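Local coordinates for HpcH/HpaI aldolase/citrate lyase family protein (PDB 4MF4) that belongs to the HpcH/HpaI aldolase/citrate lyase family and folds as a TIM barrel, assembled here as a hexamer, with its specific function not established, at residues A[30-42]-A[65-77]. Sequence-based numbering, arbitrary orientation. Where two conformers were deposited one is given.
Sequences LWLSLGSDSAAEA and VASQLRAIAAAHL
Gly-35 CA lies obliquely above one face of the Gln-68 carboxamide, 3.8 Å from NE2; its phi of 71° favours glycine. At the Asp-37 carboxylate, Ser-67 CB sits nearly equidistant from both oxygens, 3.4 Å from OD1 and tilted out of their plane, while its hydroxyl bonds to Arg-63 O. In this TIM barrel, helices 37-42 and 65-73 follow successive strands of the sheet and pack nearly alongside outside it, their axes 7.6 Å apart at a crossing angle of -34°. Small residues permit that closeness: Ala-71 CB rests 3.4 Å from Asp-37 O, and Ala-40 CB fits between the Gln-68 stem and Ile-72 CG1. Deeper in, the methyls of Leu-32 and Ile-72 meet.

No direct hydrogen bond crosses the contact; water supplies the polar links. Gln-68 suits its place because its amide both donates and accepts. OE1 takes one water slightly tilted from the amide plane, which also binds Gly-35 N, and another steeply out of it, which also binds Ser-36 O, both toward the Gly-35 side. NE2 turns to Asn-60; a third water, held by Gly-35 O and Asp-37 OD1, accepts a weak bond from it.

Glu-41 is extended, and its CG, anti to the backbone N (chi1 -169°), lies 3.3 Å from Ala-71 O, sending OE1 to a salt bridge with Arg-70 of the second subunit. Ser-36 OG caps helix 37-42, accepting from Ala-39 N. In the turn Ala-73 to His-76, His-76 ND1 donates to Ala-74 O, 2.9 Å away, from above the carbonyl plane.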
ATOM      1  N   LEU A  30      22.429 -12.033   6.687  1.00 15.19           N
ATOM      2  CA  LEU A  30      21.348 -12.796   6.106  1.00 15.58           C
ATOM      3  C   LEU A  30      20.772 -11.907   4.985  1.00 15.16           C
ATOM      4  O   LEU A  30      20.677 -10.706   5.186  1.00 14.22           O
ATOM      5  CB  LEU A  30      20.318 -13.011   7.213  1.00 16.94           C
ATOM      6  CG  LEU A  30      19.191 -14.004   7.028  1.00 18.45           C
ATOM      7  CD1 LEU A  30      19.725 -15.453   6.847  1.00 17.91           C
ATOM      8  CD2 LEU A  30      18.268 -13.899   8.254  1.00 18.85           C
ATOM      9  N   TRP A  31      20.440 -12.499   3.828  1.00 14.91           N
ATOM     10  CA  TRP A  31      19.797 -11.831   2.715  1.00 15.33           C
ATOM     11  C   TRP A  31      18.298 -11.735   2.970  1.00 15.34           C
ATOM     12  O   TRP A  31      17.662 -12.745   3.351  1.00 13.70           O
ATOM     13  CB  TRP A  31      19.989 -12.652   1.432  1.00 17.19           C
ATOM     14  CG  TRP A  31      20.211 -11.839   0.243  1.00 17.86           C
ATOM     15  CD1 TRP A  31      19.355 -11.654  -0.795  1.00 18.45           C
ATOM     16  CD2 TRP A  31      21.402 -11.107  -0.065  1.00 17.72           C
ATOM     17  NE1 TRP A  31      19.946 -10.824  -1.725  1.00 19.53           N
ATOM     18  CE2 TRP A  31      21.195 -10.476  -1.289  1.00 17.81           C
ATOM     19  CE3 TRP A  31      22.616 -10.914   0.597  1.00 18.44           C
ATOM     20  CZ2 TRP A  31      22.162  -9.682  -1.890  1.00 18.86           C
ATOM     21  CZ3 TRP A  31      23.573 -10.112   0.010  1.00 19.03           C
ATOM     22  CH2 TRP A  31      23.347  -9.501  -1.217  1.00 18.66           C
ATOM     23  N   LEU A  32      17.742 -10.534   2.776  1.00 14.76           N
ATOM     24  CA  LEU A  32      16.322 -10.335   2.934  1.00 15.23           C
ATOM     25  C   LEU A  32      15.682 -10.108   1.567  1.00 15.58           C
ATOM     26  O   LEU A  32      15.781  -9.017   1.015  1.00 14.40           O
ATOM     27  CB  LEU A  32      16.010  -9.155   3.858  1.00 15.49           C
ATOM     28  CG  LEU A  32      16.655  -9.130   5.238  1.00 16.39           C
ATOM     29  CD1 LEU A  32      16.217  -7.871   5.968  1.00 16.73           C
ATOM     30  CD2 LEU A  32      16.319 -10.371   6.042  1.00 16.98           C
ATOM     31  N   SER A  33      15.030 -11.160   1.065  1.00 17.48           N
ATOM     32  CA  SER A  33      14.316 -11.203  -0.225  1.00 18.72           C
ATOM     33  C   SER A  33      12.780 -11.103  -0.121  1.00 18.84           C
ATOM     34  O   SER A  33      12.115 -10.764  -1.109  1.00 17.15           O
ATOM     35  CB  SER A  33      14.599 -12.538  -0.933  1.00 22.47           C
ATOM     36  OG  SER A  33      15.996 -12.742  -1.084  1.00 27.12           O
ATOM     37  N   LEU A  34      12.203 -11.391   1.048  1.00 18.18           N
ATOM     38  CA  LEU A  34      10.751 -11.514   1.153  1.00 16.81           C
ATOM     39  C   LEU A  34      10.018 -10.172   1.085  1.00 16.55           C
ATOM     40  O   LEU A  34       8.808 -10.141   0.779  1.00 16.79           O
ATOM     41  CB  LEU A  34      10.342 -12.261   2.445  1.00 17.95           C
ATOM     42  CG  LEU A  34      10.636 -13.763   2.589  1.00 18.93           C
ATOM     43  CD1 LEU A  34      10.443 -14.157   4.068  1.00 20.36           C
ATOM     44  CD2 LEU A  34       9.723 -14.532   1.646  1.00 20.13           C
ATOM     45  N   GLY A  35      10.711  -9.068   1.317  1.00 14.77           N
ATOM     46  CA  GLY A  35      10.074  -7.753   1.218  1.00 15.97           C
ATOM     47  C   GLY A  35       9.074  -7.418   2.308  1.00 15.96           C
ATOM     48  O   GLY A  35       8.155  -6.614   2.102  1.00 18.06           O
ATOM     49  N   SER A  36       9.277  -8.009   3.478  1.00 15.20           N
ATOM     50  CA  SER A  36       8.298  -8.023   4.559  1.00 15.47           C
ATOM     51  C   SER A  36       8.830  -7.255   5.756  1.00 15.23           C
ATOM     52  O   SER A  36       9.909  -7.577   6.247  1.00 14.43           O
ATOM     53  CB  SER A  36       8.069  -9.510   4.986  1.00 15.42           C
ATOM     54  OG  SER A  36       7.330  -9.590   6.219  1.00 14.35           O
ATOM     55  N   ASP A  37       8.082  -6.270   6.243  1.00 17.62           N
ATOM     56  CA  ASP A  37       8.495  -5.506   7.461  1.00 18.50           C
ATOM     57  C   ASP A  37       8.538  -6.403   8.707  1.00 17.51           C
ATOM     58  O   ASP A  37       9.458  -6.355   9.504  1.00 15.74           O
ATOM     59  CB  ASP A  37       7.559  -4.313   7.742  1.00 20.86           C
ATOM     60  CG  ASP A  37       7.588  -3.260   6.666  1.00 23.29           C
ATOM     61  OD1 ASP A  37       8.522  -3.227   5.823  1.00 25.26           O
ATOM     62  OD2 ASP A  37       6.647  -2.440   6.683  1.00 24.23           O
ATOM     63  N   SER A  38       7.521  -7.244   8.854  0.50 17.89           N
ATOM     64  CA  SER A  38       7.459  -8.144   9.997  0.50 17.92           C
ATOM     65  C   SER A  38       8.619  -9.137   9.965  0.50 17.58           C
ATOM     66  O   SER A  38       9.221  -9.400  10.992  0.50 17.48           O
ATOM     67  CB  SER A  38       6.096  -8.852  10.048  0.50 18.53           C
ATOM     68  OG  SER A  38       5.726  -9.329   8.770  0.50 18.21           O
ATOM     69  N   ALA A  39       8.964  -9.638   8.779  1.00 16.93           N
ATOM     70  CA  ALA A  39      10.065 -10.591   8.640  1.00 17.40           C
ATOM     71  C   ALA A  39      11.380  -9.925   8.990  1.00 16.61           C
ATOM     72  O   ALA A  39      12.215 -10.539   9.658  1.00 15.31           O
ATOM     73  CB  ALA A  39      10.159 -11.190   7.246  1.00 17.12           C
ATOM     74  N   ALA A  40      11.547  -8.678   8.556  1.00 15.49           N
ATOM     75  CA  ALA A  40      12.790  -7.922   8.827  1.00 15.11           C
ATOM     76  C   ALA A  40      12.927  -7.652  10.326  1.00 15.29           C
ATOM     77  O   ALA A  40      14.048  -7.761  10.904  1.00 17.59           O
ATOM     78  CB  ALA A  40      12.795  -6.602   8.069  1.00 14.74           C
ATOM     79  N   GLU A  41      11.822  -7.260  10.943  1.00 14.44           N
ATOM     80  CA  GLU A  41      11.826  -6.994  12.377  1.00 14.69           C
ATOM     81  C   GLU A  41      12.073  -8.276  13.152  1.00 14.84           C
ATOM     82  O   GLU A  41      12.948  -8.313  14.045  1.00 13.80           O
ATOM     83  CB  GLU A  41      10.544  -6.331  12.881  1.00 15.72           C
ATOM     84  CG  GLU A  41      10.728  -5.850  14.310  1.00 15.76           C
ATOM     85  CD  GLU A  41       9.601  -5.043  14.873  1.00 17.36           C
ATOM     86  OE1 GLU A  41       8.554  -4.834  14.205  1.00 17.22           O
ATOM     87  OE2 GLU A  41       9.792  -4.595  16.042  1.00 19.40           O
ATOM     88  N   ALA A  42      11.378  -9.355  12.777  1.00 14.64           N
ATOM     89  CA  ALA A  42      11.682 -10.661  13.396  1.00 14.08           C
ATOM     90  C   ALA A  42      13.170 -11.046  13.256  1.00 13.86           C
ATOM     91  O   ALA A  42      13.834 -11.387  14.231  1.00 13.45           O
ATOM     92  CB  ALA A  42      10.750 -11.745  12.844  1.00 14.39           C
ATOM     93  N   VAL A  65      12.232  -0.005   1.232  1.00 14.11           N
ATOM     94  CA  VAL A  65      13.526   0.058   1.900  1.00 13.80           C
ATOM     95  C   VAL A  65      13.411   0.812   3.220  1.00 13.40           C
ATOM     96  O   VAL A  65      13.874   0.344   4.264  1.00 12.93           O
ATOM     97  CB  VAL A  65      14.590   0.722   0.993  1.00 13.90           C
ATOM     98  CG1 VAL A  65      15.825   1.098   1.814  1.00 14.36           C
ATOM     99  CG2 VAL A  65      14.903  -0.189  -0.183  1.00 13.89           C
ATOM    100  N   ALA A  66      12.785   1.983   3.173  1.00 12.65           N
ATOM    101  CA  ALA A  66      12.565   2.771   4.378  1.00 12.56           C
ATOM    102  C   ALA A  66      11.758   2.006   5.464  1.00 12.28           C
ATOM    103  O   ALA A  66      12.076   2.083   6.623  1.00 12.88           O
ATOM    104  CB  ALA A  66      11.851   4.097   4.020  1.00 12.36           C
ATOM    105  N   SER A  67      10.716   1.293   5.050  0.50 11.86           N
ATOM    106  CA  SER A  67       9.876   0.547   5.975  0.50 11.45           C
ATOM    107  C   SER A  67      10.621  -0.666   6.627  0.50 11.34           C
ATOM    108  O   SER A  67      10.396  -0.982   7.812  0.50 10.86           O
ATOM    109  CB  SER A  67       8.599   0.117   5.251  0.50 11.53           C
ATOM    110  OG  SER A  67       7.848   1.270   4.853  0.50 11.80           O
ATOM    111  N   GLN A  68      11.494  -1.317   5.860  1.00 11.03           N
ATOM    112  CA  GLN A  68      12.357  -2.391   6.395  1.00 11.60           C
ATOM    113  C   GLN A  68      13.485  -1.846   7.285  1.00 11.72           C
ATOM    114  O   GLN A  68      13.829  -2.439   8.330  1.00 12.70           O
ATOM    115  CB  GLN A  68      12.889  -3.295   5.322  1.00 11.35           C
ATOM    116  CG  GLN A  68      11.807  -4.236   4.877  1.00 12.13           C
ATOM    117  CD  GLN A  68      12.146  -4.908   3.577  1.00 12.30           C
ATOM    118  OE1 GLN A  68      12.952  -5.860   3.554  1.00 13.01           O
ATOM    119  NE2 GLN A  68      11.525  -4.448   2.494  1.00 12.46           N
ATOM    120  N   LEU A  69      14.059  -0.726   6.905  1.00 12.62           N
ATOM    121  CA  LEU A  69      15.014  -0.075   7.833  1.00 12.86           C
ATOM    122  C   LEU A  69      14.395   0.254   9.193  1.00 12.47           C
ATOM    123  O   LEU A  69      15.008   0.061  10.234  1.00 12.57           O
ATOM    124  CB  LEU A  69      15.660   1.153   7.184  1.00 13.08           C
ATOM    125  CG  LEU A  69      16.573   0.818   5.996  1.00 13.55           C
ATOM    126  CD1 LEU A  69      17.028   2.151   5.371  1.00 13.62           C
ATOM    127  CD2 LEU A  69      17.757  -0.061   6.359  1.00 13.33           C
ATOM    128  N   ARG A  70      13.203   0.810   9.174  1.00 12.81           N
ATOM    129  CA  ARG A  70      12.501   1.206  10.371  1.00 13.32           C
ATOM    130  C   ARG A  70      12.211  -0.032  11.131  1.00 13.41           C
ATOM    131  O   ARG A  70      12.355  -0.056  12.361  1.00 13.85           O
ATOM    132  CB  ARG A  70      11.181   1.949  10.020  1.00 14.29           C
ATOM    133  CG  ARG A  70      11.332   3.414   9.726  1.00 14.71           C
ATOM    134  CD  ARG A  70      10.071   3.956   9.069  1.00 16.13           C
ATOM    135  NE  ARG A  70      10.298   5.346   8.901  1.00 17.46           N
ATOM    136  CZ  ARG A  70       9.973   6.049   7.837  1.00 17.18           C
ATOM    137  NH1 ARG A  70       9.334   5.481   6.801  1.00 16.71           N
ATOM    138  NH2 ARG A  70      10.306   7.327   7.845  1.00 18.76           N
ATOM    139  N   ALA A  71      11.820  -1.093  10.426  1.00 12.81           N
ATOM    140  CA  ALA A  71      11.407  -2.311  11.100  1.00 12.69           C
ATOM    141  C   ALA A  71      12.600  -2.976  11.835  1.00 12.74           C
ATOM    142  O   ALA A  71      12.474  -3.443  12.950  1.00 13.32           O
ATOM    143  CB  ALA A  71      10.790  -3.300  10.118  1.00 12.50           C
ATOM    144  N   ILE A  72      13.738  -3.023  11.185  1.00 12.31           N
ATOM    145  CA  ILE A  72      14.974  -3.516  11.805  1.00 12.79           C
ATOM    146  C   ILE A  72      15.381  -2.590  12.980  1.00 12.93           C
ATOM    147  O   ILE A  72      15.703  -3.069  14.059  1.00 12.12           O
ATOM    148  CB  ILE A  72      16.130  -3.588  10.769  1.00 12.59           C
ATOM    149  CG1 ILE A  72      15.906  -4.716   9.748  1.00 11.83           C
ATOM    150  CG2 ILE A  72      17.487  -3.801  11.448  1.00 13.27           C
ATOM    151  CD1 ILE A  72      16.701  -4.509   8.478  1.00 11.33           C
ATOM    152  N   ALA A  73      15.362  -1.264  12.776  1.00 13.09           N
ATOM    153  CA  ALA A  73      15.790  -0.329  13.841  1.00 13.12           C
ATOM    154  C   ALA A  73      14.876  -0.443  15.073  1.00 13.93           C
ATOM    155  O   ALA A  73      15.297  -0.254  16.202  1.00 14.33           O
ATOM    156  CB  ALA A  73      15.818   1.114  13.354  1.00 13.38           C
ATOM    157  N   ALA A  74      13.625  -0.785  14.831  1.00 13.52           N
ATOM    158  CA  ALA A  74      12.668  -0.884  15.890  1.00 13.85           C
ATOM    159  C   ALA A  74      12.979  -1.978  16.874  1.00 14.68           C
ATOM    160  O   ALA A  74      12.508  -1.891  18.015  1.00 15.77           O
ATOM    161  CB  ALA A  74      11.244  -1.041  15.328  1.00 13.35           C
ATOM    162  N   ALA A  75      13.746  -3.000  16.461  1.00 14.32           N
ATOM    163  CA  ALA A  75      14.118  -4.084  17.356  1.00 16.11           C
ATOM    164  C   ALA A  75      15.142  -3.641  18.376  1.00 16.77           C
ATOM    165  O   ALA A  75      15.347  -4.358  19.327  1.00 17.68           O
ATOM    166  CB  ALA A  75      14.653  -5.306  16.602  1.00 16.22           C
ATOM    167  N   HIS A  76      15.832  -2.530  18.141  1.00 18.75           N
ATOM    168  CA  HIS A  76      16.844  -1.982  19.073  1.00 21.63           C
ATOM    169  C   HIS A  76      17.967  -2.990  19.370  1.00 20.55           C
ATOM    170  O   HIS A  76      18.474  -3.076  20.500  1.00 18.60           O
ATOM    171  CB  HIS A  76      16.201  -1.530  20.410  1.00 26.18           C
ATOM    172  CG  HIS A  76      15.421  -0.252  20.332  1.00 32.81           C
ATOM    173  ND1 HIS A  76      14.270  -0.117  19.577  1.00 39.98           N
ATOM    174  CD2 HIS A  76      15.593   0.935  20.962  1.00 37.49           C
ATOM    175  CE1 HIS A  76      13.776   1.098  19.731  1.00 36.64           C
ATOM    176  NE2 HIS A  76      14.565   1.761  20.557  1.00 41.10           N
ATOM    177  N   LEU A  77      18.378  -3.741  18.361  1.00 18.11           N
ATOM    178  CA  LEU A  77      19.388  -4.762  18.551  1.00 17.67           C
ATOM    179  C   LEU A  77      20.553  -4.464  17.613  1.00 17.22           C
ATOM    180  O   LEU A  77      20.490  -3.511  16.865  1.00 15.89           O
ATOM    181  CB  LEU A  77      18.760  -6.153  18.364  1.00 16.90           C
ATOM    182  CG  LEU A  77      17.921  -6.623  19.592  1.00 17.45           C
ATOM    183  CD1 LEU A  77      17.087  -7.871  19.264  1.00 17.00           C
ATOM    184  CD2 LEU A  77      18.780  -6.910  20.814  1.00 18.75           C
TER
HETATM  185  O   HOH W   1      13.348  -7.824   1.638  1.00 12.05           O
HETATM  186  O   HOH W   2       8.389  -3.657   2.911  1.00 21.20           O
HETATM  187  O   HOH W   3      12.128  -8.081   4.788  1.00 24.97           O